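PDB 1FX5: anti-H(O) lectin 1 from Ulex europaeus, which binds L-fucose, with calcium and manganese bound in its legume lectin fold, and so recognises the O(H) blood-group antigen. Local coordinates for residues Ser71-Met76 with Val167-Ile172; Phe126-Ser131 with Glu156-Arg161; Pro141-Asp146 with Ile194-Ile199. All coordinates share one frame; numbering follows the deposited sequence.

Contact 1: residues Ser71-Met76 with Val167-Ile172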
loop_
_atom_site.group_PDB
_atom_site.type_symbol
_atom_site.label_atom_id
_atom_site.label_comp_id
_atom_site.label_asym_id
_atom_site.label_seq_id
_atom_site.Cartn_x
_atom_site.Cartn_y
_atom_site.Cartn_z
ATOM N N SER A 71 -5.771 14.763 -2.243
ATOM C CA SER A 71 -6.415 15.609 -3.234
ATOM C C SER A 71 -6.958 14.715 -4.348
ATOM O O SER A 71 -6.376 13.662 -4.657
ATOM C CB SER A 71 -5.436 16.660 -3.791
ATOM O OG SER A 71 -4.308 16.041 -4.366
ATOM N N PHE A 72 -8.094 15.117 -4.914
ATOM C CA PHE A 72 -8.747 14.379 -5.991
ATOM C C PHE A 72 -9.755 15.272 -6.717
ATOM O O PHE A 72 -10.195 16.309 -6.191
ATOM C CB PHE A 72 -9.452 13.116 -5.442
ATOM C CG PHE A 72 -10.519 13.404 -4.414
ATOM C CD1 PHE A 72 -11.835 13.627 -4.799
ATOM C CD2 PHE A 72 -10.199 13.480 -3.063
ATOM C CE1 PHE A 72 -12.820 13.926 -3.860
ATOM C CE2 PHE A 72 -11.181 13.779 -2.110
ATOM C CZ PHE A 72 -12.493 14.005 -2.503
ATOM N N SER A 73 -10.088 14.890 -7.944
ATOM C CA SER A 73 -11.054 15.618 -8.764
ATOM C C SER A 73 -12.250 14.687 -8.978
ATOM O O SER A 73 -12.072 13.477 -9.183
ATOM C CB SER A 73 -10.436 15.979 -10.118
ATOM O OG SER A 73 -9.354 16.882 -9.941
ATOM N N PHE A 74 -13.459 15.236 -8.955
ATOM C CA PHE A 74 -14.637 14.401 -9.151
ATOM C C PHE A 74 -15.724 15.166 -9.954
ATOM O O PHE A 74 -15.600 16.377 -10.213
ATOM C CB PHE A 74 -15.178 13.950 -7.768
ATOM C CG PHE A 74 -16.041 14.988 -7.066
ATOM C CD1 PHE A 74 -17.413 15.017 -7.251
ATOM C CD2 PHE A 74 -15.476 15.927 -6.229
ATOM C CE1 PHE A 74 -18.211 15.968 -6.620
ATOM C CE2 PHE A 74 -16.259 16.882 -5.588
ATOM C CZ PHE A 74 -17.635 16.904 -5.786
ATOM N N PHE A 75 -16.726 14.438 -10.433
ATOM C CA PHE A 75 -17.825 15.039 -11.177
ATOM C C PHE A 75 -19.035 14.119 -10.985
ATOM O O PHE A 75 -18.887 12.958 -10.578
ATOM C CB PHE A 75 -17.474 15.319 -12.657
ATOM C CG PHE A 75 -17.360 14.090 -13.511
ATOM C CD1 PHE A 75 -16.178 13.357 -13.549
ATOM C CD2 PHE A 75 -18.424 13.679 -14.301
ATOM C CE1 PHE A 75 -16.057 12.229 -14.360
ATOM C CE2 PHE A 75 -18.312 12.559 -15.113
ATOM C CZ PHE A 75 -17.121 11.831 -15.142
ATOM N N MET A 76 -20.231 14.666 -11.166
ATOM C CA MET A 76 -21.458 13.894 -11.006
ATOM C C MET A 76 -22.303 14.036 -12.269
ATOM O O MET A 76 -22.281 15.079 -12.913
ATOM C CB MET A 76 -22.268 14.448 -9.818
ATOM C CG MET A 76 -21.460 14.764 -8.574
ATOM S SD MET A 76 -22.444 15.354 -7.182
ATOM C CE MET A 76 -22.700 17.106 -7.578
ATOM N N VAL A 167 -16.174 19.952 -13.341
ATOM C CA VAL A 167 -15.284 19.186 -12.475
ATOM C C VAL A 167 -14.865 20.038 -11.259
ATOM O O VAL A 167 -14.645 21.250 -11.378
ATOM C CB VAL A 167 -14.026 18.718 -13.274
ATOM C CG1 VAL A 167 -13.039 17.983 -12.376
ATOM C CG2 VAL A 167 -14.468 17.776 -14.357
ATOM N N ALA A 168 -14.774 19.394 -10.097
ATOM C CA ALA A 168 -14.379 20.057 -8.861
ATOM C C ALA A 168 -13.067 19.455 -8.374
ATOM O O ALA A 168 -12.831 18.256 -8.557
ATOM C CB ALA A 168 -15.464 19.857 -7.798
ATOM N N ASN A 169 -12.173 20.300 -7.858
ATOM C CA ASN A 169 -10.886 19.848 -7.334
ATOM C C ASN A 169 -11.016 19.978 -5.804
ATOM O O ASN A 169 -11.421 21.034 -5.290
ATOM C CB ASN A 169 -9.742 20.727 -7.823
ATOM C CG ASN A 169 -9.583 20.694 -9.336
ATOM O OD1 ASN A 169 -9.179 21.690 -9.952
ATOM N ND2 ASN A 169 -9.903 19.562 -9.947
ATOM N N VAL A 170 -10.703 18.899 -5.096
ATOM C CA VAL A 170 -10.776 18.857 -3.629
ATOM C C VAL A 170 -9.427 18.649 -2.932
ATOM O O VAL A 170 -8.542 17.914 -3.412
ATOM C CB VAL A 170 -11.728 17.699 -3.157
ATOM C CG1 VAL A 170 -11.768 17.592 -1.619
ATOM C CG2 VAL A 170 -13.124 17.893 -3.729
ATOM N N GLU A 171 -9.265 19.300 -1.794
ATOM C CA GLU A 171 -8.039 19.161 -1.037
ATOM C C GLU A 171 -8.409 19.051 0.447
ATOM O O GLU A 171 -9.123 19.917 0.980
ATOM C CB GLU A 171 -7.101 20.327 -1.277
ATOM C CG GLU A 171 -5.754 20.071 -0.670
ATOM C CD GLU A 171 -4.766 21.160 -0.988
ATOM O OE1 GLU A 171 -4.854 21.730 -2.106
ATOM O OE2 GLU A 171 -3.910 21.448 -0.119
ATOM N N ILE A 172 -7.939 17.979 1.089
ATOM C CA ILE A 172 -8.199 17.714 2.507
ATOM C C ILE A 172 -6.872 17.568 3.249
ATOM O O ILE A 172 -6.002 16.773 2.845
ATOM C CB ILE A 172 -9.063 16.427 2.697
ATOM C CG1 ILE A 172 -10.353 16.559 1.894
ATOM C CG2 ILE A 172 -9.442 16.243 4.180
ATOM C CD1 ILE A 172 -11.202 15.304 1.866
#

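Contact 2: residues Phe126-Ser131 with Glu156-Arg161. With CA (calcium ion), chain G; MN (manganese (II) ion), chain F.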
loop_
_atom_site.group_PDB
_atom_site.type_symbol
_atom_site.label_atom_id
_atom_site.label_comp_id
_atom_site.label_asym_id
_atom_site.label_seq_id
_atom_site.Cartn_x
_atom_site.Cartn_y
_atom_site.Cartn_z
ATOM N N PHE A 126 -19.831 15.458 0.999
ATOM C CA PHE A 126 -20.211 16.346 -0.104
ATOM C C PHE A 126 -21.652 15.845 -0.287
ATOM O O PHE A 126 -21.952 14.963 -1.123
ATOM C CB PHE A 126 -19.326 16.063 -1.329
ATOM C CG PHE A 126 -17.848 16.304 -1.067
ATOM C CD1 PHE A 126 -17.020 15.266 -0.677
ATOM C CD2 PHE A 126 -17.310 17.594 -1.143
ATOM C CE1 PHE A 126 -15.692 15.510 -0.362
ATOM C CE2 PHE A 126 -15.968 17.839 -0.830
ATOM C CZ PHE A 126 -15.166 16.794 -0.437
ATOM N N ASP A 127 -22.503 16.356 0.602
ATOM C CA ASP A 127 -23.914 16.040 0.693
ATOM C C ASP A 127 -24.791 16.845 -0.259
ATOM O O ASP A 127 -25.021 18.045 -0.046
ATOM C CB ASP A 127 -24.311 16.245 2.158
ATOM C CG ASP A 127 -25.631 15.594 2.514
ATOM O OD1 ASP A 127 -25.883 15.341 3.708
ATOM O OD2 ASP A 127 -26.428 15.337 1.610
ATOM N N THR A 128 -25.363 16.154 -1.245
ATOM C CA THR A 128 -26.219 16.806 -2.239
ATOM C C THR A 128 -27.696 17.057 -1.901
ATOM O O THR A 128 -28.401 17.654 -2.715
ATOM C CB THR A 128 -26.099 16.131 -3.629
ATOM O OG1 THR A 128 -26.588 14.793 -3.546
ATOM C CG2 THR A 128 -24.652 16.108 -4.111
ATOM N N ILE A 129 -28.176 16.588 -0.745
ATOM C CA ILE A 129 -29.578 16.814 -0.350
ATOM C C ILE A 129 -29.747 16.952 1.179
ATOM O O ILE A 129 -29.246 16.099 1.941
ATOM C CB ILE A 129 -30.539 15.706 -0.907
ATOM C CG1 ILE A 129 -31.989 16.208 -0.913
ATOM C CG2 ILE A 129 -30.423 14.393 -0.122
ATOM C CD1 ILE A 129 -32.368 17.074 -2.136
ATOM N N GLY A 130 -30.427 18.025 1.617
ATOM C CA GLY A 130 -30.667 18.277 3.045
ATOM C C GLY A 130 -32.124 18.175 3.510
ATOM O O GLY A 130 -32.908 17.419 2.932
ATOM N N SER A 131 -32.504 18.883 4.573
ATOM C CA SER A 131 -33.891 18.807 5.037
ATOM C C SER A 131 -34.785 19.556 4.050
ATOM O O SER A 131 -34.334 20.519 3.415
ATOM C CB SER A 131 -34.049 19.399 6.442
ATOM O OG SER A 131 -33.510 20.697 6.496
ATOM N N GLU A 156 -20.918 23.603 5.842
ATOM C CA GLU A 156 -20.986 24.878 5.126
ATOM C C GLU A 156 -21.840 24.695 3.878
ATOM O O GLU A 156 -21.801 23.633 3.226
ATOM C CB GLU A 156 -19.594 25.396 4.723
ATOM C CG GLU A 156 -18.607 25.650 5.895
ATOM C CD GLU A 156 -18.901 26.912 6.727
ATOM O OE1 GLU A 156 -19.564 27.848 6.227
ATOM O OE2 GLU A 156 -18.454 26.973 7.892
ATOM N N ARG A 157 -22.587 25.734 3.532
ATOM C CA ARG A 157 -23.462 25.718 2.352
ATOM C C ARG A 157 -22.688 25.486 1.057
ATOM O O ARG A 157 -21.702 26.159 0.812
ATOM C CB ARG A 157 -24.214 27.045 2.232
ATOM C CG ARG A 157 -25.296 27.010 1.196
ATOM C CD ARG A 157 -26.183 28.214 1.364
ATOM N NE ARG A 157 -27.438 28.073 0.635
ATOM C CZ ARG A 157 -28.592 28.610 1.035
ATOM N NH1 ARG A 157 -28.655 29.325 2.161
ATOM N NH2 ARG A 157 -29.684 28.434 0.298
ATOM N N TRP A 158 -23.225 24.636 0.182
ATOM C CA TRP A 158 -22.597 24.307 -1.094
ATOM C C TRP A 158 -23.582 24.362 -2.267
ATOM O O TRP A 158 -24.617 23.702 -2.243
ATOM C CB TRP A 158 -22.004 22.877 -0.993
ATOM C CG TRP A 158 -21.497 22.211 -2.312
ATOM C CD1 TRP A 158 -20.786 22.807 -3.330
ATOM C CD2 TRP A 158 -21.611 20.817 -2.681
ATOM N NE1 TRP A 158 -20.448 21.877 -4.292
ATOM C CE2 TRP A 158 -20.947 20.654 -3.919
ATOM C CE3 TRP A 158 -22.207 19.706 -2.073
ATOM C CZ2 TRP A 158 -20.864 19.410 -4.570
ATOM C CZ3 TRP A 158 -22.122 18.477 -2.713
ATOM C CH2 TRP A 158 -21.455 18.334 -3.956
ATOM N N ASN A 159 -23.287 25.166 -3.283
ATOM C CA ASN A 159 -24.179 25.248 -4.440
ATOM C C ASN A 159 -23.623 24.245 -5.459
ATOM O O ASN A 159 -22.753 24.581 -6.271
ATOM C CB ASN A 159 -24.192 26.659 -5.013
ATOM C CG ASN A 159 -24.785 27.668 -4.041
ATOM O OD1 ASN A 159 -24.223 28.735 -3.827
ATOM N ND2 ASN A 159 -25.908 27.318 -3.419
ATOM N N LYS A 160 -24.110 23.008 -5.359
ATOM C CA LYS A 160 -23.704 21.893 -6.227
ATOM C C LYS A 160 -23.886 22.128 -7.735
ATOM O O LYS A 160 -24.842 22.768 -8.156
ATOM C CB LYS A 160 -24.425 20.594 -5.776
ATOM C CG LYS A 160 -25.961 20.722 -5.707
ATOM C CD LYS A 160 -26.641 19.414 -5.342
ATOM C CE LYS A 160 -28.128 19.467 -5.675
ATOM N NZ LYS A 160 -28.836 18.196 -5.386
ATOM N N ARG A 161 -22.974 21.568 -8.531
ATOM C CA ARG A 161 -22.991 21.683 -9.983
ATOM C C ARG A 161 -22.844 20.265 -10.528
ATOM O O ARG A 161 -22.114 19.469 -9.936
ATOM C CB ARG A 161 -21.807 22.531 -10.461
ATOM C CG ARG A 161 -21.836 23.979 -10.014
ATOM C CD ARG A 161 -20.703 24.791 -10.628
ATOM N NE ARG A 161 -20.741 26.175 -10.149
ATOM C CZ ARG A 161 -19.771 27.075 -10.291
ATOM N NH1 ARG A 161 -18.645 26.771 -10.913
ATOM N NH2 ARG A 161 -19.929 28.292 -9.773
HETATM CA CA CA G . -28.168 14.341 3.093
HETATM MN MN MN F . -25.378 15.996 5.710
HETATM O O HOH W 1 -25.231 14.038 6.514
HETATM O O HOH W 2 -24.814 16.922 7.618
HETATM O O HOH W 3 -27.735 12.938 1.326
HETATM O O HOH W 4 -27.225 12.778 4.569
#

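Contact 3: residues Pro141-Asp146 with Ile194-Ile199. With MN (manganese (II) ion), chain F.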
loop_
_atom_site.group_PDB
_atom_site.type_symbol
_atom_site.label_atom_id
_atom_site.label_comp_id
_atom_site.label_asym_id
_atom_site.label_seq_id
_atom_site.Cartn_x
_atom_site.Cartn_y
_atom_site.Cartn_z
ATOM N N PRO A 141 -27.893 21.826 0.124
ATOM C CA PRO A 141 -26.714 20.963 -0.126
ATOM C C PRO A 141 -25.572 21.544 0.724
ATOM O O PRO A 141 -25.539 22.763 0.962
ATOM C CB PRO A 141 -26.455 21.151 -1.618
ATOM C CG PRO A 141 -27.843 21.425 -2.167
ATOM C CD PRO A 141 -28.418 22.382 -1.137
ATOM N N HIS A 142 -24.607 20.720 1.126
ATOM C CA HIS A 142 -23.522 21.236 1.960
ATOM C C HIS A 142 -22.332 20.290 2.088
ATOM O O HIS A 142 -22.432 19.107 1.707
ATOM C CB HIS A 142 -24.107 21.414 3.372
ATOM C CG HIS A 142 -24.790 20.171 3.898
ATOM N ND1 HIS A 142 -26.028 19.727 3.477
ATOM C CD2 HIS A 142 -24.351 19.238 4.782
ATOM C CE1 HIS A 142 -26.299 18.564 4.090
ATOM N NE2 HIS A 142 -25.314 18.217 4.899
ATOM N N ILE A 143 -21.176 20.822 2.503
ATOM C CA ILE A 143 -20.015 19.946 2.690
ATOM C C ILE A 143 -19.818 19.956 4.225
ATOM O O ILE A 143 -19.844 21.030 4.855
ATOM C CB ILE A 143 -18.696 20.302 1.882
ATOM C CG1 ILE A 143 -17.794 21.269 2.633
ATOM C CG2 ILE A 143 -19.010 20.785 0.494
ATOM C CD1 ILE A 143 -18.295 22.687 2.687
ATOM N N GLY A 144 -19.749 18.771 4.834
ATOM C CA GLY A 144 -19.570 18.712 6.271
ATOM C C GLY A 144 -18.604 17.692 6.832
ATOM O O GLY A 144 -18.074 16.820 6.123
ATOM N N ILE A 145 -18.343 17.835 8.123
ATOM C CA ILE A 145 -17.445 16.936 8.826
ATOM C C ILE A 145 -18.249 16.054 9.794
ATOM O O ILE A 145 -18.970 16.563 10.659
ATOM C CB ILE A 145 -16.326 17.737 9.525
ATOM C CG1 ILE A 145 -15.421 18.333 8.437
ATOM C CG2 ILE A 145 -15.508 16.827 10.417
ATOM C CD1 ILE A 145 -14.428 19.356 8.918
ATOM N N ASP A 146 -18.181 14.739 9.576
ATOM C CA ASP A 146 -18.895 13.767 10.406
ATOM C C ASP A 146 -17.974 12.981 11.317
ATOM O O ASP A 146 -16.969 12.433 10.871
ATOM C CB ASP A 146 -19.635 12.750 9.531
ATOM C CG ASP A 146 -20.591 13.383 8.549
ATOM O OD1 ASP A 146 -20.915 14.579 8.654
ATOM O OD2 ASP A 146 -21.039 12.670 7.650
ATOM N N ILE A 194 -15.008 26.791 -1.574
ATOM C CA ILE A 194 -15.652 26.740 -0.258
ATOM C C ILE A 194 -14.837 25.818 0.633
ATOM O O ILE A 194 -14.153 24.909 0.135
ATOM C CB ILE A 194 -17.127 26.197 -0.275
ATOM C CG1 ILE A 194 -17.169 24.772 -0.769
ATOM C CG2 ILE A 194 -18.053 27.049 -1.153
ATOM C CD1 ILE A 194 -18.524 24.172 -0.571
ATOM N N SER A 195 -14.852 26.070 1.938
ATOM C CA SER A 195 -14.105 25.213 2.842
ATOM C C SER A 195 -14.789 25.084 4.185
ATOM O O SER A 195 -15.588 25.954 4.585
ATOM C CB SER A 195 -12.664 25.677 3.005
ATOM O OG SER A 195 -12.597 26.973 3.532
ATOM N N VAL A 196 -14.550 23.943 4.820
ATOM C CA VAL A 196 -15.114 23.637 6.120
ATOM C C VAL A 196 -13.952 23.110 6.948
ATOM O O VAL A 196 -13.100 22.348 6.441
ATOM C CB VAL A 196 -16.260 22.619 6.016
ATOM C CG1 VAL A 196 -15.751 21.266 5.506
ATOM C CG2 VAL A 196 -16.946 22.509 7.357
ATOM N N THR A 197 -13.934 23.491 8.224
ATOM C CA THR A 197 -12.871 23.085 9.135
ATOM C C THR A 197 -13.359 22.677 10.496
ATOM O O THR A 197 -14.415 23.139 10.942
ATOM C CB THR A 197 -11.948 24.319 9.420
ATOM O OG1 THR A 197 -11.400 24.817 8.202
ATOM C CG2 THR A 197 -10.821 23.970 10.315
ATOM N N SER A 198 -12.565 21.847 11.167
ATOM C CA SER A 198 -12.871 21.387 12.509
ATOM C C SER A 198 -11.613 20.921 13.247
ATOM O O SER A 198 -10.586 20.611 12.625
ATOM C CB SER A 198 -13.941 20.318 12.569
ATOM O OG SER A 198 -14.505 20.359 13.884
ATOM N N ILE A 199 -11.687 20.910 14.581
ATOM C CA ILE A 199 -10.569 20.490 15.415
ATOM C C ILE A 199 -11.040 19.246 16.145
ATOM O O ILE A 199 -11.970 19.299 16.954
ATOM C CB ILE A 199 -10.126 21.630 16.358
ATOM C CG1 ILE A 199 -9.794 22.858 15.496
ATOM C CG2 ILE A 199 -8.923 21.185 17.196
ATOM C CD1 ILE A 199 -9.117 24.005 16.175
HETATM MN MN MN F . -25.378 15.996 5.710
HETATM O O HOH W 1 -25.231 14.038 6.514
HETATM O O HOH W 2 -24.814 16.922 7.618
#

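Contact 1: residues Ser71-Met76 with Val167-Ile172
The ring of Phe72 has Val170 over one face. Val170 CB sits 4.0 Å from the Phe72 ring centroid, 18° off the ring normal, a CH-pi contact displaced toward the rim. At the edge of the same ring, near its plane, Ile172 CD1 comes to 4.3 Å from Phe72 CE2. The Phe74 ring is met differently. Val170 CG2 lies in its plane at the edge, 3.8 Å from Phe74 CE2, and Met76 CG from its own strand is another in-plane edge neighbour. Ala168 CB approaches that ring obliquely. Val170 therefore serves both rings, with its CB over one and its CG2 branch beside the other. Phe72 CG stands between the backbone N and the carbonyl carbon (chi1 60°), which sets the ring alongside Val170, both pointing the same way.

Behind these side chains, strands 64-78 and 168-175 pair antiparallel in the flat back sheet of the legume lectin sandwich. Phe72 and Val170 form one hydrogen-bonded pair, with Val170 N to Phe72 O at 2.9 Å. Phe74 and Ala168 form the next, with Ala168 N to Phe74 O at 3.1 Å. Phe72, Phe74, Ala168 and Val170 point into the sandwich, where Phe126 of strand 122-127 meets Phe72 and Val170. Phe214 adds an edge-to-face ring contact with Phe72. The opposite face of this strand pair is polar here, with Ser71, Ser73, Asn169 and Glu171. There Asn169 ND2 reaches Ser73 OG at 2.7 Å, but the N-H...O angle of only 115° makes this a weak bond.

Contact 2: residues Phe126-Ser131 with Glu156-Arg161
Lys160 reaches the backbone of Thr128 with its ammonium group. Lys160 NZ donates to Thr128 O at 2.8 Å, tilted 16° from the carbonyl plane. The lysine chain is extended beyond CG, and its CD lies 3.7 Å from Thr128 CB on the way. NZ also donates to the carbonyls of Pro82 and Lys83, so three backbone oxygens hold it.

Trp158 makes the second half of the first shell. The six-membered end of its indole does the touching. Trp158 CZ3 is 3.6 Å from Phe126 C, and Thr128 CG2 lies 3.7 Å from the same CZ3. Both approach obliquely. Asp127 O sits at the edge of the indole, near its plane. Lys160 CB lies over the centre of one indole face. With CG anti to the backbone N (chi1 170°), the indole is carried in beside Phe126 and Thr128, and its NE1 is tied to Tyr187 OH.

Further out are the metals, which bind Asp127 and Ile129 and probably hold this turn in shape. Asp127 chelates calcium with both carboxylate oxygens, and its OD1 also binds manganese at 2.2 Å, bridging the two ions. Ile129 O binds calcium at 2.4 Å. Ile129 N donates to Asp127 OD2 at 3.2 Å, an Asx turn, and meets that oxygen out of the carboxylate plane. Asn134, Asp137 and waters 3 and 4 complete the calcium shell. As in other legume lectins, the paired metals probably order the neighbouring sugar-binding loops.

The contact lies at one end of the front sheet, where strands 122-127 and 154-157 flank strand 142-147. Trp158 also touches Ile143 of that middle strand. It meets Met76 and Ile194 on back-sheet strands 64-78 and 192-199.

Contact 3: residues Pro141-Asp146 with Ile194-Ile199
Next to Ile143, which packs on Ile194 and Val196, His142 helps to grip the manganese ion. His142 NE2 binds manganese at 2.4 Å, and waters 1 and 2 bind it at 2.1 and 2.2 Å. Glu125, Asp127 and Asp137 supply the other three ligands. The imidazole is held at its far nitrogen too, because His142 ND1 is hydrogen-bonded to Phe140 O. This second bond probably helps to fix the rotation of the ring, with NE2 turned to the metal.

Across the contact itself there is no hydrogen bond. Aliphatic branches do the work. Ile143 CG1 meets Val196 CG1 at 3.5 Å, the closest approach here. The Ile143 methyls CG2 and CD1 both touch Ile194 CD1, each at 3.6 Å, so this one methyl faces a pair. Ile145 reaches farther along the strand with its CD1, which lies 3.8 Å from Ser198 CB. The same CD1 is 4.1 Å from Val196 CG1. Val196 thus lies between the two isoleucines of the facing strand. Ile143 and Ile145 point across to the facing strand, and Ile194 and Val196 point back, flank against flank. Ile145 CG1 is beside the backbone N (chi1 -69°) and chi2 is near 169°, an extended shape that carries CD1 over to Ser198.

Glu156 borders both Ile143 and Val196, and Trp158 borders both Ile143 and Ile194. Asn154 ND2 donates to Thr197 O beside the contact. The strand axes are 7.1 Å apart at closest approach and differ by 15° in direction. This is face-to-face packing of front strand 142-147 on edge strand 192-199 of the back sheet, as in the beta-sandwich of legume lectins, with the manganese site on the outer side of the front strand.

Of the segments described, 71-76 comes first from the N terminus, and it pairs with 167-172 some 90 residues later, so contact 1 closes a long loop. Contact 2 closes a shorter loop nested inside it, joining residues 126-131 to 156-161. The loop of contact 3 begins between the two segments of contact 2 and ends after both of contact 1, so it crosses both. Contact 1 is internal to the back sheet, contact 2 lies at the metal-bearing end of the front sheet, and contact 3 joins the two sheets. Contacts 1 and 2 touch through Met76, which packs against Arg161 O. Contacts 2 and 3 share manganese with waters 1 and 2, whereas contacts 1 and 3 do not touch.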